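PDB 3DH0: SAM dependent methyltransferase from Aquifex aeolicus, which binds S-adenosylmethionine and probably acts as a methyltransferase. Local coordinates for residues P18-L23 and R149-P154; E22-E27 and M112-H117; D108-A113 and R131-F136; K124-L129 and E169-R174. All coordinates share one frame; numbering follows the deposited sequence.

Contact 1: residues P18-L23 and R149-P154. With SAM (S-adenosylmethionine), chain C.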
# COMPACT_ATOMS: atom_id res chain seq x y z
N PRO A 18 -5.10 -5.58 15.75
CA PRO A 18 -6.17 -4.59 15.71
C PRO A 18 -5.80 -3.25 16.32
O PRO A 18 -6.49 -2.26 16.11
CB PRO A 18 -7.32 -5.28 16.45
CG PRO A 18 -6.63 -6.18 17.38
CD PRO A 18 -5.50 -6.75 16.56
N SER A 19 -4.70 -3.21 17.06
CA SER A 19 -4.27 -1.97 17.69
C SER A 19 -3.57 -1.02 16.72
O SER A 19 -3.18 0.09 17.12
CB SER A 19 -3.33 -2.26 18.85
OG SER A 19 -2.13 -2.84 18.39
N ARG A 20 -3.40 -1.46 15.47
CA ARG A 20 -2.76 -0.65 14.44
C ARG A 20 -3.72 0.47 14.10
O ARG A 20 -3.33 1.50 13.55
CB ARG A 20 -2.51 -1.47 13.15
CG ARG A 20 -1.63 -2.72 13.28
CD ARG A 20 -0.14 -2.47 13.04
NE ARG A 20 0.23 -1.95 11.71
CZ ARG A 20 0.08 -2.57 10.54
NH1 ARG A 20 -0.47 -3.77 10.46
NH2 ARG A 20 0.52 -2.00 9.43
N LEU A 21 -4.99 0.27 14.42
CA LEU A 21 -5.99 1.27 14.13
C LEU A 21 -5.65 2.58 14.82
O LEU A 21 -6.06 3.65 14.39
CB LEU A 21 -7.35 0.77 14.57
CG LEU A 21 -7.69 -0.51 13.81
CD1 LEU A 21 -8.86 -1.19 14.48
CD2 LEU A 21 -7.98 -0.17 12.35
N GLU A 22 -4.88 2.49 15.90
CA GLU A 22 -4.48 3.66 16.65
C GLU A 22 -3.56 4.57 15.84
O GLU A 22 -3.25 5.69 16.25
CB GLU A 22 -3.78 3.23 17.94
CG GLU A 22 -4.73 2.62 18.96
CD GLU A 22 -4.02 1.66 19.91
OE1 GLU A 22 -2.78 1.80 20.05
OE2 GLU A 22 -4.70 0.79 20.50
N LEU A 23 -3.12 4.09 14.68
CA LEU A 23 -2.23 4.87 13.83
C LEU A 23 -3.03 5.87 13.02
O LEU A 23 -2.65 7.03 12.90
CB LEU A 23 -1.44 3.96 12.89
CG LEU A 23 -0.27 3.18 13.50
CD1 LEU A 23 -0.76 2.32 14.65
CD2 LEU A 23 0.36 2.32 12.42
N ARG A 149 9.60 8.02 17.53
CA ARG A 149 8.25 7.90 18.06
C ARG A 149 8.16 6.76 19.07
O ARG A 149 8.89 5.77 18.98
CB ARG A 149 7.28 7.63 16.90
CG ARG A 149 7.49 8.52 15.66
CD ARG A 149 6.95 7.85 14.39
NE ARG A 149 8.01 7.44 13.46
CZ ARG A 149 8.95 6.52 13.74
NH1 ARG A 149 8.96 5.91 14.92
NH2 ARG A 149 9.86 6.21 12.82
N ASP A 150 7.23 6.89 20.01
CA ASP A 150 7.05 5.85 21.01
C ASP A 150 6.11 4.76 20.49
O ASP A 150 5.24 4.28 21.23
CB ASP A 150 6.48 6.45 22.30
CG ASP A 150 5.29 7.36 22.04
OD1 ASP A 150 5.53 8.49 21.54
OD2 ASP A 150 4.14 6.94 22.32
N LYS A 151 6.31 4.37 19.23
CA LYS A 151 5.47 3.35 18.61
C LYS A 151 5.94 2.85 17.23
O LYS A 151 5.48 1.81 16.76
CB LYS A 151 4.02 3.87 18.51
CG LYS A 151 3.17 3.30 17.37
CD LYS A 151 2.71 1.84 17.58
CE LYS A 151 2.01 1.30 16.31
NZ LYS A 151 1.34 -0.04 16.47
N GLY A 152 6.87 3.54 16.59
CA GLY A 152 7.32 3.05 15.29
C GLY A 152 8.79 2.68 15.14
O GLY A 152 9.62 3.09 15.97
N PRO A 153 9.15 1.93 14.09
CA PRO A 153 10.53 1.49 13.80
C PRO A 153 11.56 2.62 13.74
O PRO A 153 11.21 3.79 13.52
CB PRO A 153 10.39 0.77 12.47
CG PRO A 153 9.24 1.45 11.83
CD PRO A 153 8.26 1.55 12.97
N PRO A 154 12.85 2.28 13.92
CA PRO A 154 13.98 3.22 13.89
C PRO A 154 13.99 4.12 12.66
O PRO A 154 13.74 3.67 11.53
CB PRO A 154 15.22 2.32 13.99
CG PRO A 154 14.72 0.97 13.51
CD PRO A 154 13.33 0.90 14.13
N SAM C . 1.01 -3.02 4.70
CA SAM C . 0.90 -4.14 5.68
C SAM C . -0.13 -3.81 6.74
O SAM C . -0.71 -2.72 6.68
OXT SAM C . -0.31 -4.70 7.63
CB SAM C . 2.25 -4.39 6.34
CG SAM C . 3.30 -4.38 5.31
SD SAM C . 5.04 -4.64 5.76
CE SAM C . 5.45 -3.12 6.62
C5' SAM C . 5.78 -4.51 4.20
C4' SAM C . 5.59 -5.70 3.28
O4' SAM C . 6.22 -5.31 2.07
C3' SAM C . 6.41 -6.93 3.70
O3' SAM C . 5.42 -7.92 4.10
C2' SAM C . 7.11 -7.43 2.45
O2' SAM C . 7.10 -8.81 2.15
C1' SAM C . 6.52 -6.46 1.38
N9 SAM C . 7.39 -6.05 0.29
C8 SAM C . 8.70 -5.62 0.31
N7 SAM C . 9.16 -5.31 -0.86
C5 SAM C . 8.09 -5.55 -1.72
C6 SAM C . 7.93 -5.41 -3.13
N6 SAM C . 8.93 -4.97 -3.92
N1 SAM C . 6.70 -5.73 -3.69
C2 SAM C . 5.72 -6.17 -2.86
N3 SAM C . 5.77 -6.33 -1.53
C4 SAM C . 6.99 -6.00 -1.02
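K151 and L23 carry this contact, and K151 contributes most of its buried surface. The lysine comes from the loop 149-154 and crosses L23 at about a right angle. Its chain bends at chi2 (73°) and runs straight from there. That carries CE over the L23 methyl CD1, 3.4 Å away. The ammonium lies close by, with K151 NZ 3.6 Å from L23 CD1. L23 is buried and meets the last methylene of an exposed lysine, with the ammonium beside it. W144 touches both residues.

R20 adds little surface but joins the contact to the ligand. R20 CD is 4.5 Å from K151 NZ, while the guanidinium points to S-adenosylmethionine (SAM). R20 NH1 donates to SAM OXT at 3.0 Å, with an N-H...O angle of 161°. R20 NH2 makes a weak bond to SAM O at 3.1 Å. The carboxylate carbon lies in the guanidinium plane, at its edge.

R20 NE and K151 NZ are 5.2 Å apart. The ligand carboxylate probably offsets the positive charge of the arginine. The chemistry is thus divided: the lysine lays CE against L23 and keeps its charged end at the exposed rim, while the neighbouring arginine grips the methionine end of the cofactor.

Contact 2: residues E22-E27 and M112-H117. With SAM (S-adenosylmethionine), chain C.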
# COMPACT_ATOMS: atom_id res chain seq x y z
N GLU A 22 -4.88 2.49 15.90
CA GLU A 22 -4.48 3.66 16.65
C GLU A 22 -3.56 4.57 15.84
O GLU A 22 -3.25 5.69 16.25
CB GLU A 22 -3.78 3.23 17.94
CG GLU A 22 -4.73 2.62 18.96
CD GLU A 22 -4.02 1.66 19.91
OE1 GLU A 22 -2.78 1.80 20.05
OE2 GLU A 22 -4.70 0.79 20.50
N LEU A 23 -3.12 4.09 14.68
CA LEU A 23 -2.23 4.87 13.83
C LEU A 23 -3.03 5.87 13.02
O LEU A 23 -2.65 7.03 12.90
CB LEU A 23 -1.44 3.96 12.89
CG LEU A 23 -0.27 3.18 13.50
CD1 LEU A 23 -0.76 2.32 14.65
CD2 LEU A 23 0.36 2.32 12.42
N PHE A 24 -4.13 5.38 12.46
CA PHE A 24 -5.04 6.20 11.65
C PHE A 24 -6.25 5.37 11.27
O PHE A 24 -6.19 4.15 11.22
CB PHE A 24 -4.33 6.69 10.38
CG PHE A 24 -3.94 5.61 9.43
CD1 PHE A 24 -4.85 5.12 8.49
CD2 PHE A 24 -2.65 5.08 9.47
CE1 PHE A 24 -4.48 4.13 7.60
CE2 PHE A 24 -2.27 4.07 8.57
CZ PHE A 24 -3.19 3.60 7.63
N ASP A 25 -7.37 6.05 11.02
CA ASP A 25 -8.60 5.38 10.64
C ASP A 25 -8.46 4.91 9.18
O ASP A 25 -8.29 5.72 8.28
CB ASP A 25 -9.79 6.34 10.75
CG ASP A 25 -11.10 5.64 10.60
OD1 ASP A 25 -11.84 5.55 11.60
OD2 ASP A 25 -11.39 5.16 9.48
N PRO A 26 -8.52 3.59 8.95
CA PRO A 26 -8.39 3.04 7.61
C PRO A 26 -9.32 3.61 6.54
O PRO A 26 -8.83 4.12 5.53
CB PRO A 26 -8.59 1.55 7.83
CG PRO A 26 -7.99 1.36 9.16
CD PRO A 26 -8.56 2.51 9.94
N GLU A 27 -10.64 3.54 6.73
CA GLU A 27 -11.50 4.07 5.68
C GLU A 27 -11.61 5.57 5.62
O GLU A 27 -11.98 6.13 4.58
CB GLU A 27 -12.89 3.44 5.68
CG GLU A 27 -13.55 3.15 7.00
CD GLU A 27 -14.87 2.39 6.77
OE1 GLU A 27 -15.73 2.92 6.04
OE2 GLU A 27 -15.04 1.27 7.31
N MET A 112 -0.00 1.97 -0.96
CA MET A 112 1.25 1.44 -0.45
C MET A 112 1.39 1.79 1.04
O MET A 112 1.89 2.85 1.38
CB MET A 112 2.41 2.02 -1.26
CG MET A 112 3.46 0.99 -1.62
SD MET A 112 4.81 1.68 -2.57
CE MET A 112 3.99 2.23 -4.00
N ALA A 113 0.95 0.90 1.91
CA ALA A 113 1.02 1.16 3.35
C ALA A 113 2.24 0.57 4.07
O ALA A 113 2.34 -0.63 4.25
CB ALA A 113 -0.26 0.68 4.03
N PHE A 114 3.13 1.46 4.49
CA PHE A 114 4.36 1.09 5.19
C PHE A 114 5.26 0.14 4.41
O PHE A 114 6.02 -0.62 5.00
CB PHE A 114 4.03 0.45 6.54
CG PHE A 114 3.20 1.31 7.43
CD1 PHE A 114 1.84 1.04 7.62
CD2 PHE A 114 3.76 2.41 8.08
CE1 PHE A 114 1.07 1.84 8.44
CE2 PHE A 114 3.00 3.22 8.90
CZ PHE A 114 1.64 2.93 9.08
N THR A 115 5.20 0.19 3.09
CA THR A 115 6.02 -0.70 2.31
C THR A 115 7.04 0.00 1.40
O THR A 115 8.00 -0.62 0.96
CB THR A 115 5.12 -1.70 1.50
OG1 THR A 115 5.86 -2.32 0.44
CG2 THR A 115 3.92 -0.99 0.94
N PHE A 116 6.85 1.29 1.15
CA PHE A 116 7.77 2.01 0.27
C PHE A 116 9.23 1.94 0.70
O PHE A 116 10.11 1.66 -0.11
CB PHE A 116 7.36 3.47 0.15
CG PHE A 116 8.05 4.20 -0.96
CD1 PHE A 116 7.65 4.03 -2.28
CD2 PHE A 116 9.10 5.07 -0.68
CE1 PHE A 116 8.29 4.70 -3.31
CE2 PHE A 116 9.74 5.75 -1.70
CZ PHE A 116 9.34 5.57 -3.02
N HIS A 117 9.50 2.21 1.97
CA HIS A 117 10.88 2.17 2.48
C HIS A 117 11.49 0.76 2.44
O HIS A 117 12.66 0.59 2.76
CB HIS A 117 10.93 2.68 3.92
CG HIS A 117 10.27 1.77 4.90
ND1 HIS A 117 8.90 1.65 4.99
CD2 HIS A 117 10.79 0.86 5.76
CE1 HIS A 117 8.60 0.70 5.86
NE2 HIS A 117 9.73 0.21 6.34
N SAM C . 1.01 -3.02 4.70
CA SAM C . 0.90 -4.14 5.68
C SAM C . -0.13 -3.81 6.74
O SAM C . -0.71 -2.72 6.68
OXT SAM C . -0.31 -4.70 7.63
CB SAM C . 2.25 -4.39 6.34
CG SAM C . 3.30 -4.38 5.31
SD SAM C . 5.04 -4.64 5.76
CE SAM C . 5.45 -3.12 6.62
C5' SAM C . 5.78 -4.51 4.20
C4' SAM C . 5.59 -5.70 3.28
O4' SAM C . 6.22 -5.31 2.07
C3' SAM C . 6.41 -6.93 3.70
O3' SAM C . 5.42 -7.92 4.10
C2' SAM C . 7.11 -7.43 2.45
O2' SAM C . 7.10 -8.81 2.15
C1' SAM C . 6.52 -6.46 1.38
N9 SAM C . 7.39 -6.05 0.29
C8 SAM C . 8.70 -5.62 0.31
N7 SAM C . 9.16 -5.31 -0.86
C5 SAM C . 8.09 -5.55 -1.72
C6 SAM C . 7.93 -5.41 -3.13
N6 SAM C . 8.93 -4.97 -3.92
N1 SAM C . 6.70 -5.73 -3.69
C2 SAM C . 5.72 -6.17 -2.86
N3 SAM C . 5.77 -6.33 -1.53
C4 SAM C . 6.99 -6.00 -1.02
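The F114 ring meets two side chains of the segment 22-27, L23 and F24. All three residues are buried, and they form the tight part of the contact. L23 presents its CD2 methyl, 3.6 Å from F114 CZ, and the two side chains run at a slant to each other. F24 comes in beside it, with F24 CE2 4.0 Å from F114 CE1. That F114 carbon lies near the plane of the F24 ring, at its edge. The two phenylalanines slide past each other in opposite directions. F24 CB already points toward 112-117, and with chi1 65° the CE2 edge reaches F114. Further rings continue the cluster: W144 meets F114, and Y51 meets F24.

The other side is looser. E22 and D25 are exposed and do not touch 112-117. D25 is instead the N-cap of helix 26-33, bonding K28 N through OD2.

The residues on either side of F114 in the chain bind the ligand. The backbone A113 O accepts a bond from SAM N at 2.8 Å. The side-chain hydroxyl T115 OG1 gives a weak bond to the ribose oxygen SAM O4' at 3.4 Å. F114 CB packs 3.8 Å from the methyl carbon SAM CE. The C-terminal end of a central parallel strand and the loop after it, both meeting the cofactor, are characteristic of the Rossmann-like methyltransferase fold.

Contact 3: residues D108-A113 and R131-F136. With SAM (S-adenosylmethionine), chain C.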
# COMPACT_ATOMS: atom_id res chain seq x y z
N ASP A 108 -6.72 1.35 -10.86
CA ASP A 108 -7.19 2.72 -10.70
C ASP A 108 -6.58 3.39 -9.47
O ASP A 108 -6.28 4.59 -9.46
CB ASP A 108 -8.71 2.71 -10.59
CG ASP A 108 -9.38 2.02 -11.77
OD1 ASP A 108 -9.23 2.53 -12.91
OD2 ASP A 108 -10.04 0.98 -11.57
N PHE A 109 -6.40 2.59 -8.43
CA PHE A 109 -5.87 3.05 -7.17
C PHE A 109 -4.69 2.18 -6.72
O PHE A 109 -4.75 0.96 -6.80
CB PHE A 109 -6.98 2.98 -6.12
CG PHE A 109 -6.77 3.87 -4.95
CD1 PHE A 109 -7.31 5.14 -4.93
CD2 PHE A 109 -6.01 3.43 -3.86
CE1 PHE A 109 -7.10 6.00 -3.84
CE2 PHE A 109 -5.79 4.27 -2.77
CZ PHE A 109 -6.34 5.56 -2.76
N ILE A 110 -3.62 2.82 -6.27
CA ILE A 110 -2.46 2.10 -5.78
C ILE A 110 -2.24 2.53 -4.33
O ILE A 110 -1.99 3.69 -4.04
CB ILE A 110 -1.20 2.42 -6.60
CG1 ILE A 110 -1.44 2.12 -8.08
CG2 ILE A 110 -0.03 1.58 -6.10
CD1 ILE A 110 -0.42 2.79 -9.00
N PHE A 111 -2.34 1.58 -3.42
CA PHE A 111 -2.18 1.84 -2.00
C PHE A 111 -0.91 1.17 -1.50
O PHE A 111 -0.76 -0.05 -1.60
CB PHE A 111 -3.40 1.28 -1.27
CG PHE A 111 -3.34 1.39 0.21
CD1 PHE A 111 -3.22 2.63 0.83
CD2 PHE A 111 -3.45 0.25 1.01
CE1 PHE A 111 -3.24 2.74 2.21
CE2 PHE A 111 -3.47 0.34 2.38
CZ PHE A 111 -3.36 1.59 3.00
N MET A 112 -0.00 1.97 -0.96
CA MET A 112 1.25 1.44 -0.45
C MET A 112 1.39 1.79 1.04
O MET A 112 1.89 2.85 1.38
CB MET A 112 2.41 2.02 -1.26
CG MET A 112 3.46 0.99 -1.62
SD MET A 112 4.81 1.68 -2.57
CE MET A 112 3.99 2.23 -4.00
N ALA A 113 0.95 0.90 1.91
CA ALA A 113 1.02 1.16 3.35
C ALA A 113 2.24 0.57 4.07
O ALA A 113 2.34 -0.63 4.25
CB ALA A 113 -0.26 0.68 4.03
N ARG A 131 3.02 0.88 -15.38
CA ARG A 131 2.57 -0.06 -16.38
C ARG A 131 1.22 -0.65 -16.01
O ARG A 131 0.27 -0.56 -16.79
CB ARG A 131 3.60 -1.19 -16.55
CG ARG A 131 3.26 -2.14 -17.68
CD ARG A 131 4.27 -3.25 -17.83
NE ARG A 131 4.17 -4.24 -16.76
CZ ARG A 131 3.07 -4.94 -16.50
NH1 ARG A 131 1.98 -4.77 -17.23
NH2 ARG A 131 3.07 -5.82 -15.51
N VAL A 132 1.12 -1.24 -14.82
CA VAL A 132 -0.13 -1.84 -14.39
C VAL A 132 -1.17 -0.78 -14.10
O VAL A 132 -2.37 -1.05 -14.07
CB VAL A 132 0.06 -2.73 -13.13
CG1 VAL A 132 1.12 -3.79 -13.40
CG2 VAL A 132 0.44 -1.88 -11.93
N ALA A 133 -0.70 0.44 -13.89
CA ALA A 133 -1.58 1.57 -13.59
C ALA A 133 -2.23 2.13 -14.85
O ALA A 133 -1.57 2.28 -15.87
CB ALA A 133 -0.77 2.66 -12.91
N LYS A 134 -3.52 2.45 -14.76
CA LYS A 134 -4.25 3.02 -15.89
C LYS A 134 -3.75 4.43 -16.18
O LYS A 134 -3.10 5.05 -15.35
CB LYS A 134 -5.75 3.05 -15.60
CG LYS A 134 -6.34 1.69 -15.35
CD LYS A 134 -7.85 1.65 -15.41
CE LYS A 134 -8.31 0.21 -15.25
NZ LYS A 134 -9.78 0.02 -15.26
N PRO A 135 -4.06 4.97 -17.37
CA PRO A 135 -3.59 6.33 -17.69
C PRO A 135 -3.95 7.35 -16.61
O PRO A 135 -3.24 8.34 -16.43
CB PRO A 135 -4.26 6.61 -19.02
CG PRO A 135 -4.26 5.26 -19.67
CD PRO A 135 -4.74 4.38 -18.53
N PHE A 136 -5.05 7.11 -15.91
CA PHE A 136 -5.51 8.00 -14.84
C PHE A 136 -4.73 7.69 -13.56
O PHE A 136 -3.72 8.35 -13.27
CB PHE A 136 -7.01 7.78 -14.58
CG PHE A 136 -7.91 8.23 -15.73
CD1 PHE A 136 -7.88 7.56 -16.97
CD2 PHE A 136 -8.77 9.33 -15.57
CE1 PHE A 136 -8.70 8.00 -18.04
CE2 PHE A 136 -9.58 9.76 -16.63
CZ PHE A 136 -9.55 9.09 -17.88
N SAM C . 1.01 -3.02 4.70
CA SAM C . 0.90 -4.14 5.68
C SAM C . -0.13 -3.81 6.74
O SAM C . -0.71 -2.72 6.68
OXT SAM C . -0.31 -4.70 7.63
CB SAM C . 2.25 -4.39 6.34
CG SAM C . 3.30 -4.38 5.31
SD SAM C . 5.04 -4.64 5.76
CE SAM C . 5.45 -3.12 6.62
C5' SAM C . 5.78 -4.51 4.20
C4' SAM C . 5.59 -5.70 3.28
O4' SAM C . 6.22 -5.31 2.07
C3' SAM C . 6.41 -6.93 3.70
O3' SAM C . 5.42 -7.92 4.10
C2' SAM C . 7.11 -7.43 2.45
O2' SAM C . 7.10 -8.81 2.15
C1' SAM C . 6.52 -6.46 1.38
N9 SAM C . 7.39 -6.05 0.29
C8 SAM C . 8.70 -5.62 0.31
N7 SAM C . 9.16 -5.31 -0.86
C5 SAM C . 8.09 -5.55 -1.72
C6 SAM C . 7.93 -5.41 -3.13
N6 SAM C . 8.93 -4.97 -3.92
N1 SAM C . 6.70 -5.73 -3.69
C2 SAM C . 5.72 -6.17 -2.86
N3 SAM C . 5.77 -6.33 -1.53
C4 SAM C . 6.99 -6.00 -1.02
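At the start of strand 107-113 and the end of helix 122-132, the beta-alpha-beta crossover to strand 137-144 brings together two pairs, D108 with K134 and I110 with A133. D108 and K134 bury the most surface. K134 is extended beyond CG (chi2 -165°), and its atoms from CG to NZ pass D108 OD1. That oxygen lies alongside CD and CE, and reaches the ammonium as a salt bridge, with D108 OD1 3.5 Å from K134 NZ. The other oxygen is a little farther, with D108 OD2 3.8 Å from K134 NZ. D108 OD2 also accepts a hydrogen bond from the backbone N of T40. The carboxylate thus links the strand to two other parts of the chain, and its setting between an amide and a lysine would probably favour the charged form.

The second pair is apolar and buried. I110 sends out its longer branch, and CD1 ends 3.9 Å from A133 CB. A133 is where the chain leaves the helix, so the isoleucine tip packs against the junction of helix and strand.

Around these pairs, I110 also touches L129 of helix 122-132 and L139 of strand 137-144. R131 ties the helix to the loop before strand 107-113 through a salt bridge to D104. Strand 107-113 runs between strands 40-43 and 137-144, bonded to both, with helix 122-132 packed over one face.

Contact 4: residues K124-L129 and E169-R174. With SAM (S-adenosylmethionine), chain C.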
# COMPACT_ATOMS: atom_id res chain seq x y z
N LYS A 124 12.71 1.84 -9.97
CA LYS A 124 12.59 0.76 -10.95
C LYS A 124 11.26 0.08 -10.69
O LYS A 124 10.63 -0.44 -11.60
CB LYS A 124 13.75 -0.22 -10.77
CG LYS A 124 13.81 -1.35 -11.77
CD LYS A 124 15.08 -2.20 -11.58
CE LYS A 124 16.36 -1.38 -11.81
NZ LYS A 124 17.63 -2.14 -11.56
N PHE A 125 10.85 0.08 -9.42
CA PHE A 125 9.58 -0.51 -9.04
C PHE A 125 8.48 0.44 -9.50
O PHE A 125 7.43 0.02 -9.99
CB PHE A 125 9.51 -0.69 -7.53
CG PHE A 125 8.20 -1.22 -7.05
CD1 PHE A 125 7.18 -0.35 -6.71
CD2 PHE A 125 7.98 -2.59 -6.97
CE1 PHE A 125 5.94 -0.83 -6.30
CE2 PHE A 125 6.75 -3.08 -6.56
CZ PHE A 125 5.73 -2.21 -6.23
N LEU A 126 8.76 1.73 -9.35
CA LEU A 126 7.84 2.79 -9.77
C LEU A 126 7.50 2.68 -11.25
O LEU A 126 6.38 2.95 -11.65
CB LEU A 126 8.46 4.16 -9.50
CG LEU A 126 8.27 4.74 -8.11
CD1 LEU A 126 6.80 5.01 -7.84
CD2 LEU A 126 8.82 3.78 -7.08
N GLU A 127 8.48 2.29 -12.07
CA GLU A 127 8.22 2.16 -13.50
C GLU A 127 7.26 1.01 -13.72
O GLU A 127 6.29 1.12 -14.48
CB GLU A 127 9.51 1.89 -14.27
CG GLU A 127 10.51 3.01 -14.16
CD GLU A 127 9.93 4.38 -14.54
OE1 GLU A 127 9.48 4.54 -15.70
OE2 GLU A 127 9.94 5.29 -13.68
N GLU A 128 7.52 -0.10 -13.03
CA GLU A 128 6.66 -1.27 -13.15
C GLU A 128 5.24 -0.87 -12.72
O GLU A 128 4.26 -1.31 -13.31
CB GLU A 128 7.21 -2.40 -12.28
CG GLU A 128 6.43 -3.71 -12.32
CD GLU A 128 6.32 -4.34 -13.70
OE1 GLU A 128 7.22 -4.13 -14.55
OE2 GLU A 128 5.35 -5.08 -13.94
N LEU A 129 5.16 -0.03 -11.69
CA LEU A 129 3.87 0.42 -11.18
C LEU A 129 3.00 1.17 -12.20
O LEU A 129 1.79 0.96 -12.25
CB LEU A 129 4.08 1.30 -9.95
CG LEU A 129 3.74 0.71 -8.57
CD1 LEU A 129 4.01 1.76 -7.54
CD2 LEU A 129 2.29 0.27 -8.50
N GLU A 169 9.20 12.15 -7.81
CA GLU A 169 9.44 13.14 -8.85
C GLU A 169 10.37 12.56 -9.92
O GLU A 169 10.12 12.72 -11.12
CB GLU A 169 10.04 14.39 -8.25
CG GLU A 169 10.02 15.57 -9.19
CD GLU A 169 10.51 16.84 -8.53
OE1 GLU A 169 10.09 17.09 -7.37
OE2 GLU A 169 11.29 17.59 -9.16
N ASP A 170 11.45 11.91 -9.50
CA ASP A 170 12.35 11.31 -10.47
C ASP A 170 11.56 10.34 -11.33
O ASP A 170 11.65 10.36 -12.56
CB ASP A 170 13.46 10.50 -9.80
CG ASP A 170 14.39 11.35 -8.96
OD1 ASP A 170 15.50 10.84 -8.66
OD2 ASP A 170 14.01 12.50 -8.61
N ALA A 171 10.80 9.47 -10.67
CA ALA A 171 10.00 8.46 -11.36
C ALA A 171 8.92 9.05 -12.26
O ALA A 171 8.24 8.32 -13.00
CB ALA A 171 9.38 7.52 -10.35
N GLY A 172 8.75 10.37 -12.19
CA GLY A 172 7.74 11.01 -13.00
C GLY A 172 6.38 11.21 -12.34
O GLY A 172 5.62 12.05 -12.80
N ILE A 173 6.07 10.47 -11.29
CA ILE A 173 4.77 10.65 -10.63
C ILE A 173 4.61 12.05 -10.04
O ILE A 173 5.53 12.57 -9.39
CB ILE A 173 4.54 9.65 -9.48
CG1 ILE A 173 4.69 8.21 -9.97
CG2 ILE A 173 3.16 9.86 -8.89
CD1 ILE A 173 6.12 7.71 -9.90
N ARG A 174 3.45 12.66 -10.26
CA ARG A 174 3.17 14.00 -9.77
C ARG A 174 2.49 13.99 -8.39
O ARG A 174 1.41 13.43 -8.23
CB ARG A 174 2.29 14.76 -10.76
CG ARG A 174 1.04 14.01 -11.19
CD ARG A 174 0.41 14.62 -12.45
NE ARG A 174 -0.37 13.63 -13.21
CZ ARG A 174 -0.97 13.87 -14.38
NH1 ARG A 174 -0.89 15.08 -14.93
NH2 ARG A 174 -1.65 12.89 -15.00
N SAM C . 1.01 -3.02 4.70
CA SAM C . 0.90 -4.14 5.68
C SAM C . -0.13 -3.81 6.74
O SAM C . -0.71 -2.72 6.68
OXT SAM C . -0.31 -4.70 7.63
CB SAM C . 2.25 -4.39 6.34
CG SAM C . 3.30 -4.38 5.31
SD SAM C . 5.04 -4.64 5.76
CE SAM C . 5.45 -3.12 6.62
C5' SAM C . 5.78 -4.51 4.20
C4' SAM C . 5.59 -5.70 3.28
O4' SAM C . 6.22 -5.31 2.07
C3' SAM C . 6.41 -6.93 3.70
O3' SAM C . 5.42 -7.92 4.10
C2' SAM C . 7.11 -7.43 2.45
O2' SAM C . 7.10 -8.81 2.15
C1' SAM C . 6.52 -6.46 1.38
N9 SAM C . 7.39 -6.05 0.29
C8 SAM C . 8.70 -5.62 0.31
N7 SAM C . 9.16 -5.31 -0.86
C5 SAM C . 8.09 -5.55 -1.72
C6 SAM C . 7.93 -5.41 -3.13
N6 SAM C . 8.93 -4.97 -3.92
N1 SAM C . 6.70 -5.73 -3.69
C2 SAM C . 5.72 -6.17 -2.86
N3 SAM C . 5.77 -6.33 -1.53
C4 SAM C . 6.99 -6.00 -1.02
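L126 of helix 122-132 meets A171 and I173 across this contact. Its CB lies 3.6 Å from A171 CB, and L126 CG is 3.7 Å from the same methyl. Farther out, L126 CD1 touches I173 CD1 at 3.5 Å, the two side chains crossing at about a right angle. All three residues are buried.

E127 closes the exposed margin. Its chain bends at chi2 (-53°) and brings OE2 to 3.5 Å from A171 O. Both atoms are acceptors, so this is proximity without a bond. The charge is met by K130, which forms a salt bridge with OE1.

Backbone geometry positions A171 and I173. Helix 161-170 ends in a Schellman motif at G172, whose phi is 94° and whose N bonds E169 O at 2.9 Å. The turn lets A171 and I173 face the same leucine. L168 of helix 161-170 touches both L126 and I173, and A190 of strand 185-191 touches I173.

On another side of helix 122-132, F125 borders the adenine, with F125 CE2 3.9 Å from SAM N1. A helix that lines the adenine pocket on one side and packs on another against the C-terminal turn after helix 161-170 fits the Rossmann-like methyltransferase fold.

All four contacts adjoin the same SAM molecule. Contact 1 holds its carboxylate, contacts 2 and 3 share A113 beside its amino group, and contact 4 borders its adenine. Contacts 1 and 2 share E22 and L23, and R20 NH2 is 3.8 Å from F114 CD1. Contacts 2 and 3 both use strand 107-113. The helix 122-132 joins contacts 3 and 4, where I110 CG2 packs 3.6 Å from L129 CD2. M112 CE, common to contacts 2 and 3, is 3.6 Å from L129 CD1. Contacts 1 and 4 lie farthest apart, with centres about 28 Å from each other, on opposite sides of the chain's centre.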